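Local coordinates for OxyA protein (Actinoplanes teichomyceticus, PDB 5HH3) that probably catalyses a heme-dependent phenolic coupling that cyclises the peptide precursor of a glycopeptide antibiotic, as a cytochrome P450 enzyme, at residues Ala255-Gln260 and Asp327-Thr332; Val14-Leu19 and Thr41-Glu46; Lys191-Met196 and Glu227-Ala232. All coordinates share one frame; numbering follows the deposited sequence.

Interaction 1: Ala255-Gln260 and Asp327-Thr332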
loop_
_atom_site.group_PDB
_atom_site.type_symbol
_atom_site.label_atom_id
_atom_site.label_comp_id
_atom_site.label_asym_id
_atom_site.label_seq_id
_atom_site.Cartn_x
_atom_site.Cartn_y
_atom_site.Cartn_z
ATOM N N ALA B 255 32.674 11.795 -7.263
ATOM C CA ALA B 255 32.985 13.062 -6.600
ATOM C C ALA B 255 33.408 12.859 -5.111
ATOM O O ALA B 255 34.307 13.529 -4.613
ATOM C CB ALA B 255 31.805 14.026 -6.715
ATOM N N ASP B 256 32.785 11.909 -4.426
ATOM C CA ASP B 256 33.099 11.616 -3.038
ATOM C C ASP B 256 34.454 10.919 -2.846
ATOM O O ASP B 256 35.133 11.172 -1.857
ATOM C CB ASP B 256 31.989 10.762 -2.413
ATOM C CG ASP B 256 32.105 10.676 -0.903
ATOM O OD1 ASP B 256 31.847 11.677 -0.217
ATOM O OD2 ASP B 256 32.481 9.609 -0.397
ATOM N N ASP B 257 34.843 10.038 -3.764
ATOM C CA ASP B 257 36.085 9.277 -3.622
ATOM C C ASP B 257 36.894 9.317 -4.923
ATOM O O ASP B 257 37.061 8.296 -5.593
ATOM C CB ASP B 257 35.787 7.843 -3.182
ATOM C CG ASP B 257 37.013 7.140 -2.558
ATOM O OD1 ASP B 257 38.136 7.650 -2.655
ATOM O OD2 ASP B 257 36.855 6.050 -1.977
ATOM N N PRO B 258 37.426 10.505 -5.271
ATOM C CA PRO B 258 38.110 10.653 -6.551
ATOM C C PRO B 258 39.375 9.778 -6.731
ATOM O O PRO B 258 39.693 9.396 -7.865
ATOM C CB PRO B 258 38.443 12.152 -6.592
ATOM C CG PRO B 258 38.484 12.579 -5.165
ATOM C CD PRO B 258 37.439 11.761 -4.491
ATOM N N GLU B 259 40.076 9.451 -5.642
ATOM C CA GLU B 259 41.341 8.715 -5.757
ATOM C C GLU B 259 41.172 7.289 -6.293
ATOM O O GLU B 259 41.969 6.829 -7.100
ATOM C CB GLU B 259 42.134 8.760 -4.444
ATOM C CG GLU B 259 42.668 10.166 -4.171
ATOM C CD GLU B 259 43.372 10.337 -2.838
ATOM O OE1 GLU B 259 43.036 9.619 -1.877
ATOM O OE2 GLU B 259 44.256 11.220 -2.746
ATOM N N GLN B 260 40.094 6.619 -5.921
ATOM C CA GLN B 260 39.842 5.269 -6.439
ATOM C C GLN B 260 39.481 5.275 -7.920
ATOM O O GLN B 260 39.901 4.394 -8.662
ATOM C CB GLN B 260 38.768 4.585 -5.624
ATOM C CG GLN B 260 39.149 4.480 -4.154
ATOM C CD GLN B 260 38.578 3.258 -3.500
ATOM O OE1 GLN B 260 38.704 2.152 -4.018
ATOM N NE2 GLN B 260 37.963 3.438 -2.351
ATOM N N ASP B 327 33.882 -4.059 4.231
ATOM C CA ASP B 327 32.720 -3.576 3.458
ATOM C C ASP B 327 32.923 -2.243 2.716
ATOM O O ASP B 327 32.150 -1.927 1.796
ATOM C CB ASP B 327 31.506 -3.448 4.375
ATOM C CG ASP B 327 30.264 -3.015 3.633
ATOM O OD1 ASP B 327 29.803 -3.775 2.741
ATOM O OD2 ASP B 327 29.767 -1.904 3.934
ATOM N N ARG B 328 33.948 -1.470 3.094
ATOM C CA ARG B 328 34.165 -0.149 2.503
ATOM C C ARG B 328 34.435 -0.262 1.007
ATOM O O ARG B 328 34.954 -1.287 0.526
ATOM C CB ARG B 328 35.306 0.601 3.198
ATOM C CG ARG B 328 34.964 1.047 4.613
ATOM C CD ARG B 328 36.168 1.672 5.301
ATOM N NE ARG B 328 35.902 1.822 6.737
ATOM C CZ ARG B 328 36.817 1.810 7.706
ATOM N NH1 ARG B 328 38.108 1.653 7.441
ATOM N NH2 ARG B 328 36.425 1.940 8.970
ATOM N N PHE B 329 34.042 0.767 0.264
ATOM C CA PHE B 329 34.270 0.787 -1.192
ATOM C C PHE B 329 35.758 0.616 -1.500
ATOM O O PHE B 329 36.578 1.371 -1.016
ATOM C CB PHE B 329 33.756 2.091 -1.808
ATOM C CG PHE B 329 33.974 2.191 -3.275
ATOM C CD1 PHE B 329 33.492 1.210 -4.126
ATOM C CD2 PHE B 329 34.674 3.271 -3.818
ATOM C CE1 PHE B 329 33.686 1.296 -5.493
ATOM C CE2 PHE B 329 34.871 3.367 -5.187
ATOM C CZ PHE B 329 34.389 2.375 -6.028
ATOM N N ASP B 330 36.078 -0.406 -2.282
ATOM C CA ASP B 330 37.465 -0.747 -2.607
ATOM C C ASP B 330 37.475 -1.279 -4.028
ATOM O O ASP B 330 37.188 -2.450 -4.279
ATOM C CB ASP B 330 38.028 -1.773 -1.629
ATOM C CG ASP B 330 39.438 -2.238 -1.998
ATOM O OD1 ASP B 330 40.082 -1.669 -2.895
ATOM O OD2 ASP B 330 39.903 -3.209 -1.386
ATOM N N ILE B 331 37.825 -0.395 -4.947
ATOM C CA ILE B 331 37.777 -0.678 -6.365
ATOM C C ILE B 331 38.733 -1.806 -6.824
ATOM O O ILE B 331 38.556 -2.339 -7.920
ATOM C CB ILE B 331 38.020 0.635 -7.156
ATOM C CG1 ILE B 331 37.448 0.535 -8.568
ATOM C CG2 ILE B 331 39.495 1.022 -7.163
ATOM C CD1 ILE B 331 37.141 1.896 -9.151
ATOM N N THR B 332 39.724 -2.164 -5.999
ATOM C CA THR B 332 40.673 -3.258 -6.300
ATOM C C THR B 332 40.257 -4.624 -5.718
ATOM O O THR B 332 40.992 -5.596 -5.875
ATOM C CB THR B 332 42.090 -2.959 -5.748
ATOM O OG1 THR B 332 42.069 -3.050 -4.321
ATOM C CG2 THR B 332 42.593 -1.560 -6.159
#
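Q260 reaches across to the loop that holds F329 and I331 and reads its backbone with a single carboxamide. The side chain leaves the first turn of helix 258-266 with Q260 CB lying 3.9 Å from I331 CG2 and slightly farther from the F329 ring. CG sits anti to the carbonyl carbon (chi1 -59°), and a bend at chi2 then turns the amide along the loop. CD comes next to the F329 carbonyl oxygen and to ring atom CD2, with the amide 31° from the ring plane. At the tip the two heteroatoms divide the work. Q260 OE1 accepts from I331 N at 2.9 Å in an almost straight bond (177°), while Q260 NE2 donates to F329 O at 2.8 Å, approaching that oxygen from above its carbonyl plane. Q260 NE2 donates a second, more bent hydrogen bond to D257 OD2, 2.9 Å away, meeting it from above the carboxylate plane; the same OD2 lies at the edge of the F329 ring. Three bonds thus fix the rotation of the amide. Behind the loop, F329 packs on E277 and V278 of helix 274-282. As in other P450s, the meander loop that precedes the cysteine-ligand region lies against what corresponds to helix K, with its ExxR motif E277 to R280; Q260 ties that loop to helix 258-266, probably helix J.

Interaction 2: Val14-Leu19 and Thr41-Glu46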
loop_
_atom_site.group_PDB
_atom_site.type_symbol
_atom_site.label_atom_id
_atom_site.label_comp_id
_atom_site.label_asym_id
_atom_site.label_seq_id
_atom_site.Cartn_x
_atom_site.Cartn_y
_atom_site.Cartn_z
ATOM N N VAL B 14 5.321 -0.942 3.436
ATOM C CA VAL B 14 5.732 0.312 4.074
ATOM C C VAL B 14 6.892 0.084 5.041
ATOM O O VAL B 14 7.861 0.800 4.998
ATOM C CB VAL B 14 4.561 0.982 4.850
ATOM C CG1 VAL B 14 5.068 2.148 5.696
ATOM C CG2 VAL B 14 3.495 1.483 3.895
ATOM N N ARG B 15 6.759 -0.903 5.917
ATOM C CA ARG B 15 7.793 -1.196 6.903
ATOM C C ARG B 15 9.087 -1.585 6.191
ATOM O O ARG B 15 10.151 -1.112 6.580
ATOM C CB ARG B 15 7.364 -2.308 7.847
ATOM C CG ARG B 15 6.263 -1.924 8.821
ATOM C CD ARG B 15 5.811 -3.184 9.552
ATOM N NE ARG B 15 4.794 -2.886 10.554
ATOM C CZ ARG B 15 3.737 -3.643 10.857
ATOM N NH1 ARG B 15 3.480 -4.775 10.214
ATOM N NH2 ARG B 15 2.910 -3.235 11.798
ATOM N N ALA B 16 8.996 -2.395 5.127
ATOM C CA ALA B 16 10.200 -2.770 4.383
ATOM C C ALA B 16 10.867 -1.553 3.729
ATOM O O ALA B 16 12.104 -1.419 3.764
ATOM C CB ALA B 16 9.915 -3.859 3.354
ATOM N N ALA B 17 10.060 -0.646 3.175
ATOM C CA ALA B 17 10.592 0.568 2.533
ATOM C C ALA B 17 11.361 1.469 3.539
ATOM O O ALA B 17 12.477 1.889 3.243
ATOM C CB ALA B 17 9.489 1.357 1.831
ATOM N N GLU B 18 10.777 1.722 4.709
ATOM C CA GLU B 18 11.446 2.451 5.792
ATOM C C GLU B 18 12.824 1.884 6.143
ATOM O O GLU B 18 13.728 2.647 6.405
ATOM C CB GLU B 18 10.619 2.468 7.091
ATOM C CG GLU B 18 9.482 3.460 7.146
ATOM C CD GLU B 18 9.928 4.925 7.140
ATOM O OE1 GLU B 18 9.797 5.593 8.195
ATOM O OE2 GLU B 18 10.366 5.419 6.074
ATOM N N LEU B 19 12.950 0.559 6.143
ATOM C CA LEU B 19 14.215 -0.118 6.431
ATOM C C LEU B 19 15.277 0.051 5.353
ATOM O O LEU B 19 16.441 -0.189 5.613
ATOM C CB LEU B 19 13.976 -1.621 6.686
ATOM C CG LEU B 19 13.213 -1.919 7.978
ATOM C CD1 LEU B 19 12.806 -3.372 8.093
ATOM C CD2 LEU B 19 14.020 -1.521 9.193
ATOM N N THR B 41 14.252 -12.216 9.718
ATOM C CA THR B 41 13.481 -11.615 10.829
ATOM C C THR B 41 12.042 -11.275 10.391
ATOM O O THR B 41 11.730 -11.251 9.207
ATOM C CB THR B 41 14.158 -10.333 11.366
ATOM O OG1 THR B 41 14.373 -9.398 10.288
ATOM C CG2 THR B 41 15.504 -10.672 11.985
ATOM N N THR B 42 11.161 -11.031 11.353
ATOM C CA THR B 42 9.771 -10.701 11.048
ATOM C C THR B 42 9.595 -9.196 10.902
ATOM O O THR B 42 10.145 -8.418 11.672
ATOM C CB THR B 42 8.816 -11.164 12.127
ATOM O OG1 THR B 42 9.214 -10.572 13.345
ATOM C CG2 THR B 42 8.859 -12.651 12.307
ATOM N N LEU B 43 8.833 -8.801 9.888
ATOM C CA LEU B 43 8.325 -7.457 9.778
ATOM C C LEU B 43 7.051 -7.337 10.550
ATOM O O LEU B 43 6.812 -6.322 11.199
ATOM C CB LEU B 43 8.073 -7.096 8.316
ATOM C CG LEU B 43 9.296 -7.041 7.424
ATOM C CD1 LEU B 43 8.873 -6.911 5.961
ATOM C CD2 LEU B 43 10.176 -5.884 7.865
ATOM N N GLY B 44 6.226 -8.376 10.509
ATOM C CA GLY B 44 4.966 -8.338 11.228
ATOM C C GLY B 44 4.117 -9.568 10.989
ATOM O O GLY B 44 4.374 -10.333 10.048
ATOM N N THR B 45 3.105 -9.736 11.830
ATOM C CA THR B 45 2.254 -10.915 11.812
ATOM C C THR B 45 0.816 -10.490 12.037
ATOM O O THR B 45 0.538 -9.648 12.890
ATOM C CB THR B 45 2.721 -11.936 12.908
ATOM O OG1 THR B 45 4.076 -12.357 12.631
ATOM C CG2 THR B 45 1.873 -13.170 12.933
ATOM N N GLU B 46 -0.117 -11.112 11.317
ATOM C CA GLU B 46 -1.544 -10.921 11.594
ATOM C C GLU B 46 -1.855 -11.660 12.895
ATOM O O GLU B 46 -1.491 -12.839 13.040
ATOM C CB GLU B 46 -2.406 -11.488 10.463
ATOM C CG GLU B 46 -2.096 -10.881 9.126
ATOM C CD GLU B 46 -2.974 -11.443 8.024
ATOM O OE1 GLU B 46 -2.901 -12.668 7.746
ATOM O OE2 GLU B 46 -3.724 -10.647 7.448
#
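L43 meets the helix residues A16 and L19 from a classic beta bulge: it and G44 both face A54 of the neighbouring strand 53-57, and the chain turns a corner at L43. The bulge interrupts 40-45, an outermost strand of the five-stranded mixed sheet of this P450, and helix 8-19 lies against the bend. L43 points toward the helix and carries most of the contact.

The polar side of the interface makes no hydrogen bond across. R15 runs out fully extended from CG to NE (chi3 177°) alongside the bulge, and its CD comes within 3.7 Å of L43 O. The guanidinium continues past that oxygen, where R15 NH1 lies 3.8 Å from L43 O and 4.0 Å from G44 CA. NH1 instead bonds to the side chain of N12, one turn earlier in the same helix, so the charged end is held from its own side while CD rests near the L43 carbonyl oxygen. G44, which has no side chain, lets R15 NH1 come near its CA.

Beyond the contact, L19 also touches L34 of helix 29-37 and L56 of strand 53-57, which continues the apolar layer under the helix. On the other flank, V14 and E18 pack on W87 and L77 of the second subunit.

L43 divides its two methyls between successive turns of the helix: L43 CD1 lies 4.1 Å from A16 CB, and L43 CD2, closer to its partner, lies 3.6 Å from L19 CD1.

Interaction 3: Lys191-Met196 and Glu227-Ala232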
loop_
_atom_site.group_PDB
_atom_site.type_symbol
_atom_site.label_atom_id
_atom_site.label_comp_id
_atom_site.label_asym_id
_atom_site.label_seq_id
_atom_site.Cartn_x
_atom_site.Cartn_y
_atom_site.Cartn_z
ATOM N N LYS B 191 -1.159 8.342 -26.514
ATOM C CA LYS B 191 -0.142 8.907 -27.401
ATOM C C LYS B 191 1.039 7.931 -27.494
ATOM O O LYS B 191 1.538 7.651 -28.580
ATOM C CB LYS B 191 0.296 10.287 -26.901
ATOM C CG LYS B 191 0.924 11.176 -27.958
ATOM C CD LYS B 191 0.498 12.624 -27.770
ATOM C CE LYS B 191 1.341 13.566 -28.613
ATOM N NZ LYS B 191 2.756 13.634 -28.143
ATOM N N PHE B 192 1.447 7.388 -26.354
ATOM C CA PHE B 192 2.489 6.353 -26.304
ATOM C C PHE B 192 2.085 5.084 -27.075
ATOM O O PHE B 192 2.838 4.594 -27.915
ATOM C CB PHE B 192 2.820 6.015 -24.847
ATOM C CG PHE B 192 3.872 4.963 -24.692
ATOM C CD1 PHE B 192 5.213 5.287 -24.800
ATOM C CD2 PHE B 192 3.524 3.638 -24.439
ATOM C CE1 PHE B 192 6.196 4.318 -24.661
ATOM C CE2 PHE B 192 4.500 2.665 -24.299
ATOM C CZ PHE B 192 5.841 3.007 -24.414
ATOM N N MET B 193 0.884 4.583 -26.796
ATOM C CA MET B 193 0.357 3.358 -27.425
ATOM C C MET B 193 0.190 3.420 -28.940
ATOM O O MET B 193 0.470 2.436 -29.627
ATOM C CB MET B 193 -0.994 2.982 -26.804
ATOM C CG MET B 193 -0.896 2.443 -25.388
ATOM S SD MET B 193 -0.073 0.843 -25.322
ATOM C CE MET B 193 -1.241 -0.186 -26.228
ATOM N N THR B 194 -0.296 4.553 -29.451
ATOM C CA THR B 194 -0.469 4.738 -30.891
ATOM C C THR B 194 0.884 4.724 -31.600
ATOM O O THR B 194 1.007 4.159 -32.684
ATOM C CB THR B 194 -1.207 6.056 -31.228
ATOM O OG1 THR B 194 -2.428 6.124 -30.488
ATOM C CG2 THR B 194 -1.526 6.153 -32.717
ATOM N N TYR B 195 1.893 5.348 -30.991
ATOM C CA TYR B 195 3.246 5.298 -31.537
ATOM C C TYR B 195 3.753 3.841 -31.565
ATOM O O TYR B 195 4.165 3.347 -32.614
ATOM C CB TYR B 195 4.197 6.197 -30.740
ATOM C CG TYR B 195 5.562 6.326 -31.378
ATOM C CD1 TYR B 195 6.529 5.352 -31.171
ATOM C CD2 TYR B 195 5.881 7.405 -32.212
ATOM C CE1 TYR B 195 7.777 5.440 -31.749
ATOM C CE2 TYR B 195 7.137 7.502 -32.802
ATOM C CZ TYR B 195 8.081 6.507 -32.553
ATOM O OH TYR B 195 9.331 6.530 -33.098
ATOM N N MET B 196 3.679 3.148 -30.431
ATOM C CA MET B 196 4.188 1.766 -30.338
ATOM C C MET B 196 3.454 0.776 -31.252
ATOM O O MET B 196 4.086 -0.098 -31.851
ATOM C CB MET B 196 4.145 1.259 -28.895
ATOM C CG MET B 196 5.048 2.005 -27.925
ATOM S SD MET B 196 6.781 2.198 -28.406
ATOM C CE MET B 196 7.125 0.527 -28.931
ATOM N N GLU B 227 2.315 -7.518 -25.646
ATOM C CA GLU B 227 3.532 -7.982 -24.980
ATOM C C GLU B 227 4.779 -7.209 -25.445
ATOM O O GLU B 227 5.588 -6.812 -24.613
ATOM C CB GLU B 227 3.717 -9.492 -25.172
ATOM C CG GLU B 227 2.781 -10.322 -24.287
ATOM C CD GLU B 227 2.714 -11.793 -24.666
ATOM O OE1 GLU B 227 2.779 -12.136 -25.872
ATOM O OE2 GLU B 227 2.590 -12.623 -23.736
ATOM N N LEU B 228 4.933 -7.003 -26.750
ATOM C CA LEU B 228 6.045 -6.177 -27.289
ATOM C C LEU B 228 6.022 -4.755 -26.725
ATOM O O LEU B 228 7.023 -4.250 -26.259
ATOM C CB LEU B 228 6.004 -6.101 -28.816
ATOM C CG LEU B 228 6.413 -7.385 -29.533
ATOM C CD1 LEU B 228 5.940 -7.336 -30.972
ATOM C CD2 LEU B 228 7.915 -7.625 -29.459
ATOM N N THR B 229 4.852 -4.144 -26.766
ATOM C CA THR B 229 4.631 -2.809 -26.227
ATOM C C THR B 229 4.951 -2.750 -24.759
ATOM O O THR B 229 5.607 -1.811 -24.306
ATOM C CB THR B 229 3.180 -2.331 -26.519
ATOM O OG1 THR B 229 3.108 -1.954 -27.888
ATOM C CG2 THR B 229 2.796 -1.121 -25.683
ATOM N N GLY B 230 4.499 -3.762 -24.022
ATOM C CA GLY B 230 4.765 -3.869 -22.602
ATOM C C GLY B 230 6.238 -3.944 -22.278
ATOM O O GLY B 230 6.702 -3.310 -21.321
ATOM N N VAL B 231 6.991 -4.693 -23.074
ATOM C CA VAL B 231 8.435 -4.795 -22.846
ATOM C C VAL B 231 9.108 -3.443 -23.136
ATOM O O VAL B 231 9.947 -3.003 -22.345
ATOM C CB VAL B 231 9.098 -5.916 -23.672
ATOM C CG1 VAL B 231 10.597 -5.958 -23.403
ATOM C CG2 VAL B 231 8.484 -7.264 -23.309
ATOM N N ALA B 232 8.725 -2.795 -24.243
ATOM C CA ALA B 232 9.245 -1.464 -24.570
ATOM C C ALA B 232 9.011 -0.450 -23.453
ATOM O O ALA B 232 9.930 0.264 -23.069
ATOM C CB ALA B 232 8.662 -0.949 -25.876
#
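F192 is the first residue of segment 191-196, on helix 182-205, to reach T229 on the crossing helix, and it does so loosely, with F192 CE2 4.4 Å from T229 CG2. One face of the same ring is covered by M196 CG, 3.7 Å above its plane and offset toward the rim, so that F192 and M196 form one apolar patch. M193 approaches the same methyl from the exposed margin: its chain, bent at chi2 and chi3, crosses the threonine at about a right angle and sets M193 SD 3.5 Å from T229 CG2. That methyl stands anti to the backbone N of T229, which directs it between the two side chains. One turn on, M196 CB touches the other branch, with T229 OG1 at 3.5 Å; this hydroxyl makes a weak hydrogen bond to the D225 carbonyl of its own helix. M196 then folds back through two bends, bringing M196 CE to 3.7 Å from A232 CB, beside F212 of helix 211-219. The segment axes make an angle of 120° and come no closer than 10.7 Å, a wide separation spanned by the methionines. Helix 182-205, which by its place in the P450 fold corresponds to helix G, thereby rests across the start of helix 225-256, which corresponds to the long central helix of that fold.

In the fold
The three contacts show how chemistry can follow place in one P450 fold. Interaction 3 is the buried one, joining two helices entirely by van der Waals contact, whereas interaction 2 lies at the surface near the second subunit and is apolar at its centre with an arginine on its flank. Interaction 1, partly buried, relies on directed hydrogen bonds to a loop with no regular secondary structure. Interaction 3 uses the start of helix 225-256; the first segment of interaction 1 includes the end of that helix, but its contacts come from residues just beyond. Their centres lie about 40 Å apart, on opposite sides of the chain's centre. Interaction 2 links the N-terminal helix to the sheet.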